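Local coordinates for protein alpha-glucosidase YIHQ (Escherichia coli, PDB 5AEG) that hydrolyses sulfoquinovosyl diacylglycerides and simple sulfoquinovosides, releasing sulfoquinovose for breakdown through sulfoglycolysis, at residues A[481-486]-A[522-527]; A[473-478]-A[514-519]; A[467-472]-A[502-507]. All blocks are in the same frame, centred on the assembly; numbering follows the deposited sequence.

Contact 1 of 3, residues A[481-486]-A[522-527]. With CA (calcium ion), chain D.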
loop_
_atom_site.group_PDB
_atom_site.type_symbol
_atom_site.label_atom_id
_atom_site.label_comp_id
_atom_site.label_asym_id
_atom_site.label_seq_id
_atom_site.Cartn_x
_atom_site.Cartn_y
_atom_site.Cartn_z
ATOM N N ASP A 481 3.184 2.853 -14.306
ATOM C CA ASP A 481 4.122 2.072 -13.568
ATOM C C ASP A 481 5.457 2.685 -13.346
ATOM O O ASP A 481 6.421 2.033 -12.918
ATOM C CB ASP A 481 4.210 0.663 -14.214
ATOM C CG ASP A 481 4.500 -0.463 -13.216
ATOM O OD1 ASP A 481 4.592 -0.340 -11.959
ATOM O OD2 ASP A 481 4.674 -1.628 -13.675
ATOM N N GLY A 482 5.545 3.999 -13.509
ATOM C CA GLY A 482 6.846 4.670 -13.329
ATOM C C GLY A 482 6.809 5.544 -12.105
ATOM O O GLY A 482 5.973 5.375 -11.182
ATOM N N LEU A 483 7.738 6.470 -12.031
ATOM C CA LEU A 483 7.799 7.416 -10.917
ATOM C C LEU A 483 6.418 8.023 -10.524
ATOM O O LEU A 483 6.090 8.069 -9.346
ATOM C CB LEU A 483 8.861 8.518 -11.184
ATOM C CG LEU A 483 9.263 9.484 -10.071
ATOM C CD1 LEU A 483 10.598 10.124 -10.523
ATOM C CD2 LEU A 483 8.259 10.619 -9.885
ATOM N N ALA A 484 5.686 8.471 -11.534
ATOM C CA ALA A 484 4.388 9.162 -11.337
ATOM C C ALA A 484 3.402 8.339 -10.502
ATOM O O ALA A 484 2.641 8.889 -9.713
ATOM C CB ALA A 484 3.793 9.459 -12.603
ATOM N N SER A 485 3.371 7.032 -10.745
ATOM C CA SER A 485 2.381 6.138 -10.182
ATOM C C SER A 485 2.492 6.058 -8.643
ATOM O O SER A 485 1.539 5.617 -7.938
ATOM C CB SER A 485 2.497 4.747 -10.904
ATOM O OG SER A 485 3.659 4.062 -10.431
ATOM N N VAL A 486 3.660 6.432 -8.095
ATOM C CA VAL A 486 3.847 6.429 -6.658
ATOM C C VAL A 486 2.911 7.454 -5.934
ATOM O O VAL A 486 2.505 7.243 -4.778
ATOM C CB VAL A 486 5.341 6.675 -6.280
ATOM C CG1 VAL A 486 5.510 6.701 -4.785
ATOM C CG2 VAL A 486 6.270 5.616 -6.955
ATOM N N LEU A 522 18.150 10.523 -10.372
ATOM C CA LEU A 522 18.263 11.845 -9.756
ATOM C C LEU A 522 16.915 12.521 -9.581
ATOM O O LEU A 522 16.665 13.090 -8.514
ATOM C CB LEU A 522 19.230 12.750 -10.558
ATOM C CG LEU A 522 20.656 12.184 -10.712
ATOM C CD1 LEU A 522 21.602 13.280 -11.157
ATOM C CD2 LEU A 522 21.240 11.509 -9.525
ATOM N N ARG A 523 16.035 12.413 -10.558
ATOM C CA ARG A 523 14.673 12.919 -10.384
ATOM C C ARG A 523 13.907 12.157 -9.257
ATOM O O ARG A 523 13.114 12.744 -8.526
ATOM C CB ARG A 523 13.924 12.778 -11.669
ATOM C CG ARG A 523 14.258 13.817 -12.680
ATOM C CD ARG A 523 13.834 15.197 -12.306
ATOM N NE ARG A 523 13.853 16.037 -13.526
ATOM C CZ ARG A 523 13.837 17.375 -13.535
ATOM N NH1 ARG A 523 13.789 18.027 -12.406
ATOM N NH2 ARG A 523 13.858 18.041 -14.699
ATOM N N TRP A 524 14.156 10.840 -9.122
ATOM C CA TRP A 524 13.507 10.083 -8.097
ATOM C C TRP A 524 14.044 10.445 -6.733
ATOM O O TRP A 524 13.299 10.512 -5.746
ATOM C CB TRP A 524 13.627 8.562 -8.339
ATOM C CG TRP A 524 12.453 7.770 -7.930
ATOM C CD1 TRP A 524 11.876 7.688 -6.718
ATOM C CD2 TRP A 524 11.793 6.826 -8.748
ATOM N NE1 TRP A 524 10.846 6.767 -6.715
ATOM C CE2 TRP A 524 10.754 6.223 -7.950
ATOM C CE3 TRP A 524 11.970 6.434 -10.053
ATOM C CZ2 TRP A 524 9.898 5.267 -8.433
ATOM C CZ3 TRP A 524 11.071 5.467 -10.581
ATOM C CH2 TRP A 524 10.053 4.914 -9.757
ATOM N N CYS A 525 15.360 10.729 -6.671
ATOM C CA CYS A 525 15.959 11.193 -5.442
ATOM C C CYS A 525 15.301 12.519 -5.031
ATOM O O CYS A 525 15.064 12.745 -3.859
ATOM C CB CYS A 525 17.489 11.365 -5.614
ATOM S SG CYS A 525 18.301 11.716 -4.036
ATOM N N ASP A 526 15.066 13.415 -5.991
ATOM C CA ASP A 526 14.405 14.712 -5.673
ATOM C C ASP A 526 12.999 14.510 -5.041
ATOM O O ASP A 526 12.545 15.300 -4.203
ATOM C CB ASP A 526 14.256 15.538 -6.915
ATOM C CG ASP A 526 15.557 16.203 -7.409
ATOM O OD1 ASP A 526 16.613 16.018 -6.736
ATOM O OD2 ASP A 526 15.434 16.836 -8.526
ATOM N N PHE A 527 12.281 13.509 -5.542
ATOM C CA PHE A 527 10.949 13.187 -5.048
ATOM C C PHE A 527 11.033 12.636 -3.629
ATOM O O PHE A 527 10.401 13.163 -2.687
ATOM C CB PHE A 527 10.322 12.189 -6.056
ATOM C CG PHE A 527 9.030 11.507 -5.603
ATOM C CD1 PHE A 527 8.110 12.076 -4.763
ATOM C CD2 PHE A 527 8.760 10.232 -6.115
ATOM C CE1 PHE A 527 6.940 11.387 -4.447
ATOM C CE2 PHE A 527 7.544 9.612 -5.892
ATOM C CZ PHE A 527 6.640 10.160 -5.037
HETATM CA CA CA D . 4.966 -2.660 -11.349
HETATM O O HOH W 1 7.057 -2.979 -12.457
#
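Leu-483 and Trp-524 bring the two backbones nearest, CA to CA 6.9 Å, where the loop leading into helix 486-495 meets helix 518-528. No hydrogen bond joins the segments; the contact is apolar. Leu-483 lies over one face of the Trp-524 indole. Its CA makes a CH-pi contact with the six-membered ring, 3.9 Å from the centroid and 23° off the normal. With CG anti to the backbone N (chi1 -170°), the rest of the leucine runs back along the same ring, and CG sits above the ring centre. CD2 goes on to Phe-527, 3.8 Å from its CD2. Val-486 reaches both rings. Its CG1 meets CZ of Phe-527 at 3.6 Å, at the ring edge, while its CG2 lies 3.9 Å from Trp-524 CZ2. The buried NE1 of Trp-524 is satisfied outside the contact by Ser-503 OG. With an alanine here the indole face is gone, which would probably leave Leu-483 without the surface it lies on and Ser-503 OG without its NE1 donor. The loop carries its own polar bonds: Gly-482 O accepts from both N and OG of Ser-485. Just before Gly-482, Asp-481 binds the calcium ion through both carboxylate oxygens, OD1 at 2.4 Å and OD2 at 2.6 Å. Gln-153, Gly-154 and Asp-472 complete the protein ligands. The contact sits within the TIM-barrel domain, where the start of helix 486-495 packs on helix 518-528, and Val-486 and Phe-527 both touch Ser-503 of strand 501-505.

Contact 2 of 3, residues A[473-478]-A[514-519]; sequences QNVDWS and MKRSKE
Val-475 CG2 lies over the backbone of 514-516, 3.5 Å from Arg-516 N, and also packs on CB of Met-514. The chi1 of -66° sets CG2 between the valine's backbone N and carbonyl carbon, toward Arg-516 N, and leaves CG1 to meet CB of Arg-516. The two side chains cross at about a right angle. The guanidinium of Arg-516 finds its bonds elsewhere, with the carbonyls of Gly-506, Gly-507, His-537 and Trp-546 and with Gln-547. His-537 binds the sulfolipid substrate, so this bond places the contact next to the substrate site. Met-514 bends at its last torsion (chi3 -54°). This lays its methyl against the Asn-474 amide, CE to CG 3.5 Å. The Asn-474 ND2 is tied in turn to Asp-476 OD2, an N-H in the amide plane reaching the oxygen from above the carboxylate plane. The other oxygen, OD1, accepts from N and OG of Ser-478. The bond from Ser-478 N makes an Asx turn, and Val-475 centres an inverse gamma turn, closed by a weak bond from Asp-476 N to Asn-474 O. These turns shape the loop that follows strand 468-469 of the TIM barrel, while 514-517 leads into helix 518-528 with Ser-517 as its N-cap. No direct hydrogen bond joins the segments; waters bridge them. Water 2 donates to Val-475 O, at 3.0 Å, and to Lys-515 O, and accepts from Ser-517 N. Water 4 lies in the indole plane of Trp-477, 2.7 Å from its NE1, and also bonds Ser-517 OG. The benzo side of Trp-477 packs on Glu-519, CZ2 3.8 Å from CD, the ring and carboxylate planes 54° apart. Glu-519 OE2 takes a hydrogen bond from Gly-622 N.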
loop_
_atom_site.group_PDB
_atom_site.type_symbol
_atom_site.label_atom_id
_atom_site.label_comp_id
_atom_site.label_asym_id
_atom_site.label_seq_id
_atom_site.Cartn_x
_atom_site.Cartn_y
_atom_site.Cartn_z
ATOM N N GLN A 473 8.002 -0.434 -9.075
ATOM C CA GLN A 473 7.825 0.399 -10.239
ATOM C C GLN A 473 8.836 -0.042 -11.324
ATOM O O GLN A 473 9.900 -0.542 -11.018
ATOM C CB GLN A 473 8.166 1.910 -9.934
ATOM C CG GLN A 473 6.989 2.594 -9.263
ATOM C CD GLN A 473 6.850 2.170 -7.837
ATOM O OE1 GLN A 473 7.746 2.404 -7.036
ATOM N NE2 GLN A 473 5.741 1.504 -7.498
ATOM N N ASN A 474 8.458 0.143 -12.560
ATOM C CA ASN A 474 9.415 0.075 -13.631
ATOM C C ASN A 474 10.494 1.142 -13.437
ATOM O O ASN A 474 10.205 2.233 -12.932
ATOM C CB ASN A 474 8.747 0.314 -14.968
ATOM C CG ASN A 474 7.824 -0.877 -15.433
ATOM O OD1 ASN A 474 7.813 -1.956 -14.849
ATOM N ND2 ASN A 474 7.026 -0.627 -16.453
ATOM N N VAL A 475 11.663 0.897 -14.025
ATOM C CA VAL A 475 12.697 1.948 -14.150
ATOM C C VAL A 475 12.406 2.809 -15.369
ATOM O O VAL A 475 13.242 2.953 -16.262
ATOM C CB VAL A 475 14.123 1.332 -14.129
ATOM C CG1 VAL A 475 14.389 0.709 -12.763
ATOM C CG2 VAL A 475 14.411 0.347 -15.262
ATOM N N ASP A 476 11.196 3.391 -15.419
ATOM C CA ASP A 476 10.716 4.153 -16.566
ATOM C C ASP A 476 9.969 5.334 -16.081
ATOM O O ASP A 476 9.870 5.575 -14.840
ATOM C CB ASP A 476 9.976 3.303 -17.640
ATOM C CG ASP A 476 8.537 2.900 -17.278
ATOM O OD1 ASP A 476 7.879 3.459 -16.328
ATOM O OD2 ASP A 476 8.031 2.006 -17.994
ATOM N N TRP A 477 9.509 6.118 -17.041
ATOM C CA TRP A 477 8.775 7.359 -16.803
ATOM C C TRP A 477 7.280 7.195 -17.089
ATOM O O TRP A 477 6.541 8.202 -17.312
ATOM C CB TRP A 477 9.354 8.467 -17.713
ATOM C CG TRP A 477 10.877 8.698 -17.574
ATOM C CD1 TRP A 477 11.879 8.109 -18.290
ATOM C CD2 TRP A 477 11.530 9.631 -16.671
ATOM N NE1 TRP A 477 13.090 8.588 -17.881
ATOM C CE2 TRP A 477 12.915 9.556 -16.934
ATOM C CE3 TRP A 477 11.059 10.560 -15.729
ATOM C CZ2 TRP A 477 13.874 10.359 -16.265
ATOM C CZ3 TRP A 477 11.997 11.348 -15.038
ATOM C CH2 TRP A 477 13.409 11.253 -15.327
ATOM N N SER A 478 6.779 5.974 -17.082
ATOM C CA SER A 478 5.330 5.810 -17.467
ATOM C C SER A 478 4.434 6.376 -16.388
ATOM O O SER A 478 4.793 6.366 -15.169
ATOM C CB SER A 478 4.995 4.355 -17.729
ATOM O OG SER A 478 5.239 3.567 -16.589
ATOM N N MET A 514 14.197 -2.220 -20.331
ATOM C CA MET A 514 14.118 -1.043 -19.496
ATOM C C MET A 514 15.402 -1.038 -18.671
ATOM O O MET A 514 15.786 -2.055 -18.128
ATOM C CB MET A 514 12.911 -1.127 -18.547
ATOM C CG MET A 514 11.618 -0.962 -19.231
ATOM S SD MET A 514 10.169 -1.012 -18.116
ATOM C CE MET A 514 10.351 -2.545 -17.245
ATOM N N LYS A 515 16.073 0.104 -18.562
ATOM C CA LYS A 515 17.242 0.259 -17.696
ATOM C C LYS A 515 17.172 1.662 -17.086
ATOM O O LYS A 515 16.821 2.630 -17.750
ATOM C CB LYS A 515 18.477 0.183 -18.566
ATOM C CG LYS A 515 18.640 -1.104 -19.412
ATOM C CD LYS A 515 19.974 -0.966 -20.193
ATOM C CE LYS A 515 20.520 -2.286 -20.692
ATOM N NZ LYS A 515 19.441 -3.191 -21.113
ATOM N N ARG A 516 17.574 1.777 -15.848
ATOM C CA ARG A 516 17.459 3.034 -15.095
ATOM C C ARG A 516 18.536 4.016 -15.507
ATOM O O ARG A 516 19.706 3.703 -15.363
ATOM C CB ARG A 516 17.661 2.802 -13.633
ATOM C CG ARG A 516 17.263 4.006 -12.788
ATOM C CD ARG A 516 17.792 3.869 -11.385
ATOM N NE ARG A 516 17.135 2.795 -10.577
ATOM C CZ ARG A 516 17.743 1.919 -9.853
ATOM N NH1 ARG A 516 19.086 1.936 -9.718
ATOM N NH2 ARG A 516 17.040 1.062 -9.144
ATOM N N SER A 517 18.128 5.146 -16.038
ATOM C CA SER A 517 19.095 6.240 -16.372
ATOM C C SER A 517 19.530 6.989 -15.092
ATOM O O SER A 517 18.873 6.972 -13.992
ATOM C CB SER A 517 18.451 7.184 -17.384
ATOM O OG SER A 517 17.377 7.885 -16.792
ATOM N N LYS A 518 20.659 7.666 -15.243
ATOM C CA LYS A 518 21.043 8.650 -14.251
ATOM C C LYS A 518 19.960 9.690 -14.032
ATOM O O LYS A 518 19.684 10.019 -12.875
ATOM C CB LYS A 518 22.306 9.365 -14.721
ATOM C CG LYS A 518 22.850 10.430 -13.775
ATOM C CD LYS A 518 24.255 10.801 -14.292
ATOM C CE LYS A 518 24.705 12.157 -13.760
ATOM N NZ LYS A 518 26.092 12.485 -14.350
ATOM N N GLU A 519 19.386 10.209 -15.092
ATOM C CA GLU A 519 18.363 11.219 -14.982
ATOM C C GLU A 519 17.177 10.701 -14.135
ATOM O O GLU A 519 16.694 11.422 -13.267
ATOM C CB GLU A 519 17.870 11.673 -16.340
ATOM C CG GLU A 519 16.864 12.798 -16.305
ATOM C CD GLU A 519 16.183 13.047 -17.607
ATOM O OE1 GLU A 519 16.590 12.465 -18.581
ATOM O OE2 GLU A 519 15.259 13.895 -17.677
HETATM O O HOH W 2 15.372 4.848 -17.120
HETATM O O HOH W 3 13.569 2.456 -18.941
HETATM O O HOH W 4 15.449 7.554 -18.758
#

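Contact 3 of 3, residues A[467-472]-A[502-507]; sequences MMWAGD and HSDIGG. With CA (calcium ion), chain D.
His-502 has chi1 75°, with CG between its backbone N and carbonyl carbon, and this turns its ring toward Met-467 and Trp-469. Trp-469 CB lies over one face of the imidazole, a CH-pi contact 3.7 Å from the centroid. Met-467 SD sits at the ring edge and receives a weak hydrogen bond from ND1. His-502 NE2 is hydrogen-bonded to Arg-535 NE. The backbones pair as parallel strands: His-502 N donates to Met-468 O at 3.0 Å, and His-502 O accepts from Ala-470 N at 2.8 Å. Further along, Trp-469 NE1 donates to Asp-504 OD2 at 3.1 Å. The N-H comes from above the carboxylate plane, 39° out of it. Asp-504 OD1 forms a salt bridge with Arg-535, which also makes a cation-pi contact with Trp-469. Water 5 accepts from Asp-504 N and lies 2.7 Å from Gly-471 O. Asp-472, the inferred proton donor, binds the calcium ion through O and OD2, and Trp-469 touches the nucleophile Asp-405. Strands 468-469 and 501-505 are neighbours in the TIM barrel, joined through helix 486-495 as a beta-alpha-beta unit. Strand 451-454 flanks Met-467 and Met-468, and helix 518-528 packs against Ser-503 and Ile-505.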
loop_
_atom_site.group_PDB
_atom_site.type_symbol
_atom_site.label_atom_id
_atom_site.label_comp_id
_atom_site.label_asym_id
_atom_site.label_seq_id
_atom_site.Cartn_x
_atom_site.Cartn_y
_atom_site.Cartn_z
ATOM N N MET A 467 5.477 0.822 8.049
ATOM C CA MET A 467 5.781 1.663 6.858
ATOM C C MET A 467 5.392 0.923 5.640
ATOM O O MET A 467 5.732 -0.295 5.517
ATOM C CB MET A 467 7.288 1.955 6.816
ATOM C CG MET A 467 7.764 2.572 5.532
ATOM S SD MET A 467 7.220 4.259 5.151
ATOM C CE MET A 467 8.253 5.146 6.342
ATOM N N MET A 468 4.672 1.588 4.727
ATOM C CA MET A 468 4.413 1.012 3.436
ATOM C C MET A 468 5.489 1.501 2.444
ATOM O O MET A 468 5.971 2.627 2.510
ATOM C CB MET A 468 3.001 1.312 2.886
ATOM C CG MET A 468 1.871 0.983 3.814
ATOM S SD MET A 468 1.858 -0.697 4.367
ATOM C CE MET A 468 1.896 -1.666 2.908
ATOM N N TRP A 469 5.862 0.607 1.513
ATOM C CA TRP A 469 6.608 1.032 0.328
ATOM C C TRP A 469 5.806 0.681 -0.898
ATOM O O TRP A 469 5.084 -0.327 -0.936
ATOM C CB TRP A 469 8.084 0.643 0.303
ATOM C CG TRP A 469 8.570 -0.341 -0.734
ATOM C CD1 TRP A 469 9.123 -0.065 -1.963
ATOM C CD2 TRP A 469 8.630 -1.778 -0.587
ATOM N NE1 TRP A 469 9.436 -1.236 -2.591
ATOM C CE2 TRP A 469 9.094 -2.291 -1.786
ATOM C CE3 TRP A 469 8.204 -2.666 0.418
ATOM C CZ2 TRP A 469 9.238 -3.695 -2.009
ATOM C CZ3 TRP A 469 8.366 -4.023 0.215
ATOM C CH2 TRP A 469 8.815 -4.521 -1.017
ATOM N N ALA A 470 6.065 1.432 -1.962
ATOM C CA ALA A 470 5.261 1.320 -3.157
ATOM C C ALA A 470 5.540 0.105 -4.070
ATOM O O ALA A 470 5.000 0.030 -5.140
ATOM C CB ALA A 470 5.382 2.599 -3.959
ATOM N N GLY A 471 6.341 -0.833 -3.608
ATOM C CA GLY A 471 6.552 -2.042 -4.368
ATOM C C GLY A 471 7.340 -1.789 -5.635
ATOM O O GLY A 471 8.136 -0.884 -5.651
ATOM N N ASP A 472 7.006 -2.542 -6.689
ATOM C CA ASP A 472 7.804 -2.583 -7.978
ATOM C C ASP A 472 7.284 -1.578 -8.931
ATOM O O ASP A 472 6.268 -1.787 -9.535
ATOM C CB ASP A 472 7.758 -3.967 -8.683
ATOM C CG ASP A 472 6.255 -4.509 -8.952
ATOM O OD1 ASP A 472 5.692 -4.784 -7.830
ATOM O OD2 ASP A 472 5.621 -4.635 -10.148
ATOM N N HIS A 502 6.802 5.275 1.253
ATOM C CA HIS A 502 7.968 5.629 0.404
ATOM C C HIS A 502 8.067 4.688 -0.746
ATOM O O HIS A 502 7.213 3.746 -0.923
ATOM C CB HIS A 502 9.294 5.658 1.240
ATOM C CG HIS A 502 9.842 4.307 1.608
ATOM N ND1 HIS A 502 9.251 3.478 2.530
ATOM C CD2 HIS A 502 10.918 3.629 1.145
ATOM C CE1 HIS A 502 9.990 2.396 2.703
ATOM N NE2 HIS A 502 10.946 2.413 1.797
ATOM N N SER A 503 9.015 5.005 -1.615
ATOM C CA SER A 503 9.259 4.217 -2.802
ATOM C C SER A 503 10.784 3.963 -2.954
ATOM O O SER A 503 11.642 4.665 -2.359
ATOM C CB SER A 503 8.653 4.848 -4.050
ATOM O OG SER A 503 9.249 6.177 -4.317
ATOM N N ASP A 504 11.086 2.923 -3.741
ATOM C CA ASP A 504 12.489 2.669 -4.165
ATOM C C ASP A 504 13.045 3.893 -4.980
ATOM O O ASP A 504 12.469 4.261 -6.017
ATOM C CB ASP A 504 12.568 1.428 -5.068
ATOM C CG ASP A 504 12.133 0.135 -4.372
ATOM O OD1 ASP A 504 12.562 -0.195 -3.239
ATOM O OD2 ASP A 504 11.254 -0.521 -4.974
ATOM N N ILE A 505 14.077 4.538 -4.490
ATOM C CA ILE A 505 14.688 5.617 -5.212
ATOM C C ILE A 505 15.330 5.036 -6.494
ATOM O O ILE A 505 16.256 4.242 -6.419
ATOM C CB ILE A 505 15.744 6.383 -4.408
ATOM C CG1 ILE A 505 15.087 7.120 -3.265
ATOM C CG2 ILE A 505 16.414 7.359 -5.352
ATOM C CD1 ILE A 505 15.972 7.709 -2.178
ATOM N N GLY A 506 14.709 5.370 -7.604
ATOM C CA GLY A 506 15.062 4.961 -8.981
ATOM C C GLY A 506 14.199 3.845 -9.538
ATOM O O GLY A 506 14.440 3.374 -10.665
ATOM N N GLY A 507 13.234 3.359 -8.726
ATOM C CA GLY A 507 12.323 2.231 -9.172
ATOM C C GLY A 507 13.076 0.911 -9.116
ATOM O O GLY A 507 14.217 0.835 -8.592
HETATM CA CA CA D . 4.966 -2.660 -11.349
HETATM O O HOH W 5 8.613 1.556 -4.611
HETATM O O HOH W 1 7.057 -2.979 -12.457
#

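How the contacts relate
Contacts 1 and 3 are buried, and contact 2 is partly exposed. Contact 3 is the one with strand pairing and direct hydrogen bonds across it, as suits neighbouring barrel strands. Contact 1 is apolar packing against helix 518-528. Contact 2 uses the start of that helix and is bridged by water. Contacts 1 and 3 share the calcium ion and water 1. Contacts 1 and 2 both reach the 502-507 segment of contact 3, through side chains from helix 518-528 and from the residues leading into it. Asp-481 O probably bonds Asn-474 N, tying contact 1 to contact 2. The segments of the three contacts alternate along the chain.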